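Local coordinates for protein peptidyl-prolyl cis-trans isomerase FKBP13, chloroplastic (Arabidopsis thaliana, PDB 1U79) that catalyses the cis-trans isomerization of peptidyl-proline bonds in the chloroplast thylakoid lumen, speeding protein folding, and regulates accumulation of the Rieske protein, at residues T90-P95 against V118-I123; E65-W70 against E96-D101. All blocks are in the same frame, centred on the assembly; numbering follows the deposited sequence.

Interaction 1 of 2, residues T90-P95 against V118-I123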
ATOM      1  N   THR A  90      -7.308   2.288  -2.972  1.00 14.52           N
ATOM      2  CA  THR A  90      -7.430   1.528  -1.745  1.00 14.77           C
ATOM      3  C   THR A  90      -6.842   0.173  -2.085  1.00 14.60           C
ATOM      4  O   THR A  90      -7.098  -0.366  -3.165  1.00 11.30           O
ATOM      5  CB  THR A  90      -8.897   1.368  -1.308  1.00 17.41           C
ATOM      6  OG1 THR A  90      -9.449   2.656  -1.026  1.00 19.38           O
ATOM      7  CG2 THR A  90      -8.987   0.522  -0.056  1.00 18.24           C
ATOM      8  N   LEU A  91      -6.028  -0.365  -1.184  1.00 13.55           N
ATOM      9  CA  LEU A  91      -5.413  -1.662  -1.405  1.00 14.56           C
ATOM     10  C   LEU A  91      -5.731  -2.623  -0.274  1.00 13.70           C
ATOM     11  O   LEU A  91      -5.698  -2.239   0.901  1.00 15.26           O
ATOM     12  CB  LEU A  91      -3.885  -1.539  -1.489  1.00 14.98           C
ATOM     13  CG  LEU A  91      -3.165  -0.871  -2.660  1.00 16.66           C
ATOM     14  CD1 LEU A  91      -1.667  -0.857  -2.333  1.00 15.72           C
ATOM     15  CD2 LEU A  91      -3.424  -1.639  -3.974  1.00 15.34           C
ATOM     16  N   ARG A  92      -6.037  -3.866  -0.638  1.00 13.31           N
ATOM     17  CA  ARG A  92      -6.297  -4.929   0.329  1.00 13.56           C
ATOM     18  C   ARG A  92      -5.140  -5.885   0.098  1.00 11.91           C
ATOM     19  O   ARG A  92      -5.026  -6.488  -0.977  1.00 11.88           O
ATOM     20  CB  ARG A  92      -7.624  -5.634   0.061  1.00 14.76           C
ATOM     21  CG  ARG A  92      -7.920  -6.740   1.069  1.00 17.77           C
ATOM     22  CD  ARG A  92      -9.425  -7.033   1.167  1.00 22.43           C
ATOM     23  NE  ARG A  92      -9.708  -8.076   2.159  1.00 24.46           N
ATOM     24  CZ  ARG A  92      -9.537  -9.370   1.922  1.00 26.45           C
ATOM     25  NH1 ARG A  92      -9.101  -9.759   0.739  1.00 29.69           N
ATOM     26  NH2 ARG A  92      -9.783 -10.271   2.854  1.00 27.64           N
ATOM     27  N   ILE A  93      -4.295  -6.031   1.117  1.00 10.31           N
ATOM     28  CA  ILE A  93      -3.089  -6.841   0.993  1.00 10.17           C
ATOM     29  C   ILE A  93      -3.061  -8.086   1.859  1.00 11.41           C
ATOM     30  O   ILE A  93      -3.072  -7.994   3.079  1.00 12.99           O
ATOM     31  CB  ILE A  93      -1.838  -5.986   1.350  1.00 10.09           C
ATOM     32  CG1 ILE A  93      -1.853  -4.685   0.536  1.00 12.30           C
ATOM     33  CG2 ILE A  93      -0.557  -6.794   1.090  1.00  8.81           C
ATOM     34  CD1 ILE A  93      -0.679  -3.765   0.796  1.00 15.72           C
ATOM     35  N   PRO A  94      -3.012  -9.274   1.235  1.00 14.46           N
ATOM     36  CA  PRO A  94      -2.977 -10.510   2.021  1.00 14.54           C
ATOM     37  C   PRO A  94      -1.648 -10.505   2.775  1.00 15.35           C
ATOM     38  O   PRO A  94      -0.687  -9.901   2.316  1.00 14.39           O
ATOM     39  CB  PRO A  94      -3.020 -11.609   0.957  1.00 15.95           C
ATOM     40  CG  PRO A  94      -3.663 -10.956  -0.217  1.00 18.82           C
ATOM     41  CD  PRO A  94      -3.066  -9.564  -0.206  1.00 14.35           C
ATOM     42  N   PRO A  95      -1.577 -11.187   3.932  1.00 15.46           N
ATOM     43  CA  PRO A  95      -0.358 -11.248   4.747  1.00 15.23           C
ATOM     44  C   PRO A  95       0.893 -11.654   3.973  1.00 14.07           C
ATOM     45  O   PRO A  95       1.980 -11.164   4.254  1.00 13.23           O
ATOM     46  CB  PRO A  95      -0.710 -12.273   5.821  1.00 16.32           C
ATOM     47  CG  PRO A  95      -2.186 -12.123   5.954  1.00 18.71           C
ATOM     48  CD  PRO A  95      -2.650 -11.995   4.534  1.00 16.04           C
ATOM     49  N   VAL A 118      -4.322  -9.099   7.128  1.00 12.36           N
ATOM     50  CA  VAL A 118      -4.633  -8.562   5.811  1.00 11.67           C
ATOM     51  C   VAL A 118      -4.576  -7.065   6.109  1.00 12.84           C
ATOM     52  O   VAL A 118      -5.110  -6.613   7.125  1.00 11.82           O
ATOM     53  CB  VAL A 118      -6.064  -8.909   5.370  1.00 13.61           C
ATOM     54  CG1 VAL A 118      -6.429  -8.095   4.128  1.00 13.46           C
ATOM     55  CG2 VAL A 118      -6.173 -10.402   5.092  1.00 12.06           C
ATOM     56  N   LEU A 119      -3.915  -6.293   5.258  1.00 11.82           N
ATOM     57  CA  LEU A 119      -3.815  -4.864   5.510  1.00 12.01           C
ATOM     58  C   LEU A 119      -4.611  -4.039   4.513  1.00 13.08           C
ATOM     59  O   LEU A 119      -4.688  -4.370   3.333  1.00 13.72           O
ATOM     60  CB  LEU A 119      -2.350  -4.431   5.450  1.00 12.68           C
ATOM     61  CG  LEU A 119      -1.366  -5.234   6.299  1.00 14.17           C
ATOM     62  CD1 LEU A 119       0.024  -4.614   6.171  1.00 11.18           C
ATOM     63  CD2 LEU A 119      -1.820  -5.233   7.763  1.00 13.73           C
ATOM     64  N   LEU A 120      -5.210  -2.961   4.983  1.00 13.02           N
ATOM     65  CA  LEU A 120      -5.948  -2.087   4.089  1.00 11.70           C
ATOM     66  C   LEU A 120      -5.225  -0.754   4.073  1.00 13.63           C
ATOM     67  O   LEU A 120      -4.898  -0.215   5.132  1.00 13.96           O
ATOM     68  CB  LEU A 120      -7.386  -1.880   4.581  1.00 14.77           C
ATOM     69  CG  LEU A 120      -8.392  -3.020   4.387  1.00 15.36           C
ATOM     70  CD1 LEU A 120      -9.715  -2.644   5.056  1.00 17.52           C
ATOM     71  CD2 LEU A 120      -8.615  -3.285   2.908  1.00 16.70           C
ATOM     72  N   PHE A 121      -4.934  -0.239   2.885  1.00 12.73           N
ATOM     73  CA  PHE A 121      -4.299   1.068   2.788  1.00 13.12           C
ATOM     74  C   PHE A 121      -5.085   1.955   1.844  1.00 15.80           C
ATOM     75  O   PHE A 121      -5.656   1.481   0.854  1.00 15.85           O
ATOM     76  CB  PHE A 121      -2.872   0.997   2.233  1.00 10.88           C
ATOM     77  CG  PHE A 121      -1.847   0.448   3.191  1.00 11.81           C
ATOM     78  CD1 PHE A 121      -1.569  -0.916   3.231  1.00 10.99           C
ATOM     79  CD2 PHE A 121      -1.120   1.308   4.014  1.00 10.58           C
ATOM     80  CE1 PHE A 121      -0.575  -1.421   4.070  1.00 12.20           C
ATOM     81  CE2 PHE A 121      -0.125   0.814   4.859  1.00 13.10           C
ATOM     82  CZ  PHE A 121       0.148  -0.553   4.887  1.00 11.61           C
ATOM     83  N   ASP A 122      -5.134   3.237   2.179  1.00 16.27           N
ATOM     84  CA  ASP A 122      -5.742   4.230   1.313  1.00 18.38           C
ATOM     85  C   ASP A 122      -4.464   4.928   0.883  1.00 17.04           C
ATOM     86  O   ASP A 122      -3.752   5.495   1.713  1.00 17.62           O
ATOM     87  CB  ASP A 122      -6.649   5.176   2.096  1.00 25.03           C
ATOM     88  CG  ASP A 122      -8.118   4.933   1.807  1.00 32.76           C
ATOM     89  OD1 ASP A 122      -8.470   3.796   1.422  1.00 35.97           O
ATOM     90  OD2 ASP A 122      -8.927   5.872   1.973  1.00 36.14           O
ATOM     91  N   ILE A 123      -4.136   4.831  -0.399  1.00 14.48           N
ATOM     92  CA  ILE A 123      -2.912   5.439  -0.892  1.00 13.57           C
ATOM     93  C   ILE A 123      -3.161   6.627  -1.808  1.00 15.04           C
ATOM     94  O   ILE A 123      -3.973   6.560  -2.737  1.00 12.18           O
ATOM     95  CB  ILE A 123      -2.048   4.400  -1.646  1.00 12.97           C
ATOM     96  CG1 ILE A 123      -1.727   3.229  -0.709  1.00 16.35           C
ATOM     97  CG2 ILE A 123      -0.763   5.057  -2.156  1.00 15.83           C
ATOM     98  CD1 ILE A 123      -0.710   2.257  -1.243  1.00 18.15           C
TER

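Interaction 2 of 2, residues E65-W70 against E96-D101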
ATOM      1  N   GLU A  65      11.667  -1.497  -1.191  1.00 21.50           N
ATOM      2  CA  GLU A  65      11.908  -0.554  -0.112  1.00 22.61           C
ATOM      3  C   GLU A  65      10.701  -0.569   0.810  1.00 22.10           C
ATOM      4  O   GLU A  65      10.743  -0.045   1.926  1.00 22.76           O
ATOM      5  CB  GLU A  65      12.118   0.843  -0.688  1.00 23.55           C
ATOM      6  CG  GLU A  65      13.209   1.635  -0.003  1.00 26.34           C
ATOM      7  CD  GLU A  65      13.572   2.877  -0.781  1.00 24.80           C
ATOM      8  OE1 GLU A  65      12.732   3.791  -0.860  1.00 24.58           O
ATOM      9  OE2 GLU A  65      14.696   2.931  -1.322  1.00 28.29           O
ATOM     10  N   VAL A  66       9.629  -1.192   0.329  1.00 20.72           N
ATOM     11  CA  VAL A  66       8.377  -1.304   1.074  1.00 19.04           C
ATOM     12  C   VAL A  66       7.810  -2.710   0.873  1.00 16.36           C
ATOM     13  O   VAL A  66       8.330  -3.487   0.063  1.00 15.75           O
ATOM     14  CB  VAL A  66       7.347  -0.292   0.555  1.00 19.15           C
ATOM     15  CG1 VAL A  66       7.712   1.112   1.010  1.00 18.74           C
ATOM     16  CG2 VAL A  66       7.304  -0.353  -0.961  1.00 17.19           C
ATOM     17  N   ILE A  67       6.747  -3.049   1.593  1.00 15.92           N
ATOM     18  CA  ILE A  67       6.174  -4.381   1.428  1.00 14.14           C
ATOM     19  C   ILE A  67       5.792  -4.637  -0.028  1.00 15.25           C
ATOM     20  O   ILE A  67       5.448  -3.708  -0.769  1.00 15.46           O
ATOM     21  CB  ILE A  67       4.938  -4.599   2.329  1.00 13.50           C
ATOM     22  CG1 ILE A  67       3.912  -3.483   2.125  1.00 11.14           C
ATOM     23  CG2 ILE A  67       5.378  -4.639   3.796  1.00 14.11           C
ATOM     24  CD1 ILE A  67       2.633  -3.688   2.956  1.00 13.69           C
ATOM     25  N   LYS A  68       5.879  -5.899  -0.430  1.00 16.30           N
ATOM     26  CA  LYS A  68       5.566  -6.302  -1.795  1.00 16.10           C
ATOM     27  C   LYS A  68       4.194  -5.790  -2.263  1.00 14.86           C
ATOM     28  O   LYS A  68       4.016  -5.416  -3.425  1.00 14.63           O
ATOM     29  CB  LYS A  68       5.642  -7.828  -1.897  1.00 16.08           C
ATOM     30  CG  LYS A  68       5.993  -8.322  -3.291  1.00 22.00           C
ATOM     31  CD  LYS A  68       6.402  -9.787  -3.276  1.00 27.35           C
ATOM     32  CE  LYS A  68       6.965 -10.203  -4.623  1.00 30.42           C
ATOM     33  NZ  LYS A  68       7.346 -11.652  -4.650  1.00 33.48           N
ATOM     34  N   GLY A  69       3.224  -5.772  -1.357  1.00 15.31           N
ATOM     35  CA  GLY A  69       1.897  -5.290  -1.705  1.00 13.46           C
ATOM     36  C   GLY A  69       1.891  -3.843  -2.171  1.00 16.27           C
ATOM     37  O   GLY A  69       1.038  -3.447  -2.975  1.00 13.51           O
ATOM     38  N   TRP A  70       2.829  -3.039  -1.665  1.00 14.10           N
ATOM     39  CA  TRP A  70       2.904  -1.638  -2.065  1.00 13.15           C
ATOM     40  C   TRP A  70       3.583  -1.550  -3.430  1.00 14.09           C
ATOM     41  O   TRP A  70       3.132  -0.823  -4.312  1.00 15.94           O
ATOM     42  CB  TRP A  70       3.673  -0.812  -1.026  1.00 11.63           C
ATOM     43  CG  TRP A  70       2.791  -0.116  -0.003  1.00 10.76           C
ATOM     44  CD1 TRP A  70       1.765  -0.664   0.719  1.00 12.41           C
ATOM     45  CD2 TRP A  70       2.885   1.250   0.408  1.00 12.60           C
ATOM     46  NE1 TRP A  70       1.216   0.282   1.558  1.00 14.19           N
ATOM     47  CE2 TRP A  70       1.887   1.467   1.386  1.00 14.69           C
ATOM     48  CE3 TRP A  70       3.720   2.318   0.042  1.00 15.28           C
ATOM     49  CZ2 TRP A  70       1.701   2.710   2.004  1.00 15.88           C
ATOM     50  CZ3 TRP A  70       3.537   3.551   0.653  1.00 18.14           C
ATOM     51  CH2 TRP A  70       2.531   3.737   1.628  1.00 16.85           C
ATOM     52  N   GLU A  96       0.731 -12.564   3.017  1.00 15.69           N
ATOM     53  CA  GLU A  96       1.844 -13.050   2.195  1.00 18.64           C
ATOM     54  C   GLU A  96       2.603 -11.904   1.514  1.00 17.91           C
ATOM     55  O   GLU A  96       3.811 -11.997   1.298  1.00 18.35           O
ATOM     56  CB  GLU A  96       1.316 -14.030   1.131  1.00 21.75           C
ATOM     57  CG  GLU A  96       0.331 -13.393   0.149  1.00 28.54           C
ATOM     58  CD  GLU A  96      -0.489 -14.406  -0.644  1.00 32.21           C
ATOM     59  OE1 GLU A  96      -1.150 -15.263  -0.021  1.00 32.58           O
ATOM     60  OE2 GLU A  96      -0.483 -14.335  -1.893  1.00 34.32           O
ATOM     61  N   LEU A  97       1.892 -10.828   1.184  1.00 16.37           N
ATOM     62  CA  LEU A  97       2.490  -9.666   0.530  1.00 16.29           C
ATOM     63  C   LEU A  97       2.681  -8.492   1.493  1.00 15.91           C
ATOM     64  O   LEU A  97       2.903  -7.353   1.072  1.00 16.35           O
ATOM     65  CB  LEU A  97       1.619  -9.227  -0.648  1.00 14.45           C
ATOM     66  CG  LEU A  97       1.367 -10.340  -1.680  1.00 18.04           C
ATOM     67  CD1 LEU A  97       0.421  -9.841  -2.765  1.00 18.40           C
ATOM     68  CD2 LEU A  97       2.691 -10.787  -2.285  1.00 16.37           C
ATOM     69  N   ALA A  98       2.582  -8.764   2.791  1.00 13.87           N
ATOM     70  CA  ALA A  98       2.768  -7.710   3.780  1.00 14.10           C
ATOM     71  C   ALA A  98       3.786  -8.180   4.819  1.00 14.87           C
ATOM     72  O   ALA A  98       4.957  -8.328   4.493  1.00 15.13           O
ATOM     73  CB  ALA A  98       1.429  -7.348   4.439  1.00 13.62           C
ATOM     74  N   TYR A  99       3.352  -8.436   6.048  1.00 13.31           N
ATOM     75  CA  TYR A  99       4.275  -8.869   7.092  1.00 16.08           C
ATOM     76  C   TYR A  99       4.168 -10.346   7.493  1.00 18.22           C
ATOM     77  O   TYR A  99       4.772 -10.779   8.480  1.00 17.98           O
ATOM     78  CB  TYR A  99       4.100  -7.969   8.316  1.00 15.15           C
ATOM     79  CG  TYR A  99       4.347  -6.512   8.002  1.00 14.94           C
ATOM     80  CD1 TYR A  99       5.642  -6.039   7.776  1.00 18.43           C
ATOM     81  CD2 TYR A  99       3.291  -5.613   7.895  1.00 14.99           C
ATOM     82  CE1 TYR A  99       5.874  -4.705   7.448  1.00 17.36           C
ATOM     83  CE2 TYR A  99       3.510  -4.276   7.564  1.00 17.38           C
ATOM     84  CZ  TYR A  99       4.802  -3.831   7.340  1.00 17.52           C
ATOM     85  OH  TYR A  99       5.023  -2.520   6.994  1.00 15.72           O
ATOM     86  N   GLY A 100       3.403 -11.119   6.732  1.00 18.45           N
ATOM     87  CA  GLY A 100       3.273 -12.537   7.018  1.00 21.84           C
ATOM     88  C   GLY A 100       2.843 -12.907   8.430  1.00 25.68           C
ATOM     89  O   GLY A 100       2.223 -12.108   9.131  1.00 26.20           O
ATOM     90  N   ASP A 101       3.174 -14.124   8.855  1.00 28.15           N
ATOM     91  CA  ASP A 101       2.799 -14.587  10.192  1.00 33.30           C
ATOM     92  C   ASP A 101       3.702 -14.021  11.270  1.00 33.84           C
ATOM     93  O   ASP A 101       3.567 -14.338  12.447  1.00 35.70           O
ATOM     94  CB  ASP A 101       2.836 -16.109  10.259  1.00 37.98           C
ATOM     95  CG  ASP A 101       1.850 -16.747   9.319  1.00 41.86           C
ATOM     96  OD1 ASP A 101       0.680 -16.305   9.300  1.00 44.66           O
ATOM     97  OD2 ASP A 101       2.243 -17.690   8.605  1.00 44.34           O
TER
HETATM   98  O   HOH W   1       6.204  -7.869   1.939  1.00 21.52           O

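Interaction 1 of 2, residues T90-P95 against V118-I123
L91 and F121 face each other as a hydrogen-bonded pair of antiparallel neighbours: L91 N gives its hydrogen to F121 O (2.8 Å), and F121 N returns one to L91 O (2.9 Å). Two residues on, I93 and L119 repeat the exchange, I93 N to L119 O and L119 N to I93 O. Each of these four carbonyls also receives a CA-H contact, the shortest from T90 CA to F121 O at 3.1 Å. The amides of the non-hydrogen-bonded pairs turn outward, T90 and R92 bonding C17 and A15 on one flank, L120 and D122 bonding K40 and V38 on the other.

On the face carrying T90, R92, L120 and D122, T90 OG1 appears to donate to D122 OD1, although its position is less certain; the second carboxylate oxygen, D122 OD2, has a long, weak ion pair with K19. R92, with CG anti to its N (chi1 -179°) and an extended chain, runs past V118, whose CG1 lies over one guanidinium face, 3.7 Å above the plane; R92 NE makes a weak, long ion pair with E42.

The other face is apolar. I93 CD1 approaches F121 CD1 obliquely (3.9 Å), and L91 CD1 meets I123 CD1 tightly at 3.4 Å. W70, from helix 68-75, sets its ring edge-to-face with F121. A curved antiparallel sheet, one side wrapped about a short helix, is the hallmark of the FKBP fold.

Interaction 2 of 2, residues E65-W70 against E96-D101
The Y99 ring receives the CG2 methyl of I67 over one face, 3.6 Å above the plane and displaced toward the rim, where CE1 and CZ are its nearest ring atoms. This is a CH-pi contact, with CG2 4.0 Å from the ring centroid and 27° off the normal, and the two side chains cross at about a right angle. I67 places CG1 between its backbone N and carbonyl carbon (chi1 53°), a crowded position that sends CG2 to the tyrosine and CD1 to A98 CB, 4.1 Å away.

Beside this apolar patch the backbones join. G69 N, in the first turn of helix 68-75, donates to L97 O (2.9 Å), meeting a lone pair in the carbonyl plane. I67 occupies the N-cap position, and its own O accepts from W70 N. One water links K68 N, which donates to it, with A98 O, which accepts from it. L97 CD2 rests against K68 CD at 4.0 Å, while the lysine's end leads away.

Amides at a helix start lack acceptors from a preceding turn; here a loop carbonyl and a bridging water serve G69 and K68, an arrangement that probably lets the positive end of the helix dipole polarise the L97 carbonyl.

Interactions 1 and 2 have centres 10 Å apart and touch directly. Along the chain their segments alternate: 65-70, 90-95, 96-101, then 118-123. Strand 88-93 pairs with strand 119-128 in interaction 1, and the chain leaving it goes straight on to meet the start of helix 68-75 in interaction 2. P95 O and G100 N probably form a hydrogen bond across the junction, while L119 CD1 packs on both A98 CB and Y99 CE2. Sheet, helix start and loop therefore form one continuous unit within the FKBP-type isomerase domain; in related FKBPs, the equivalent aromatic cluster lines the substrate pocket.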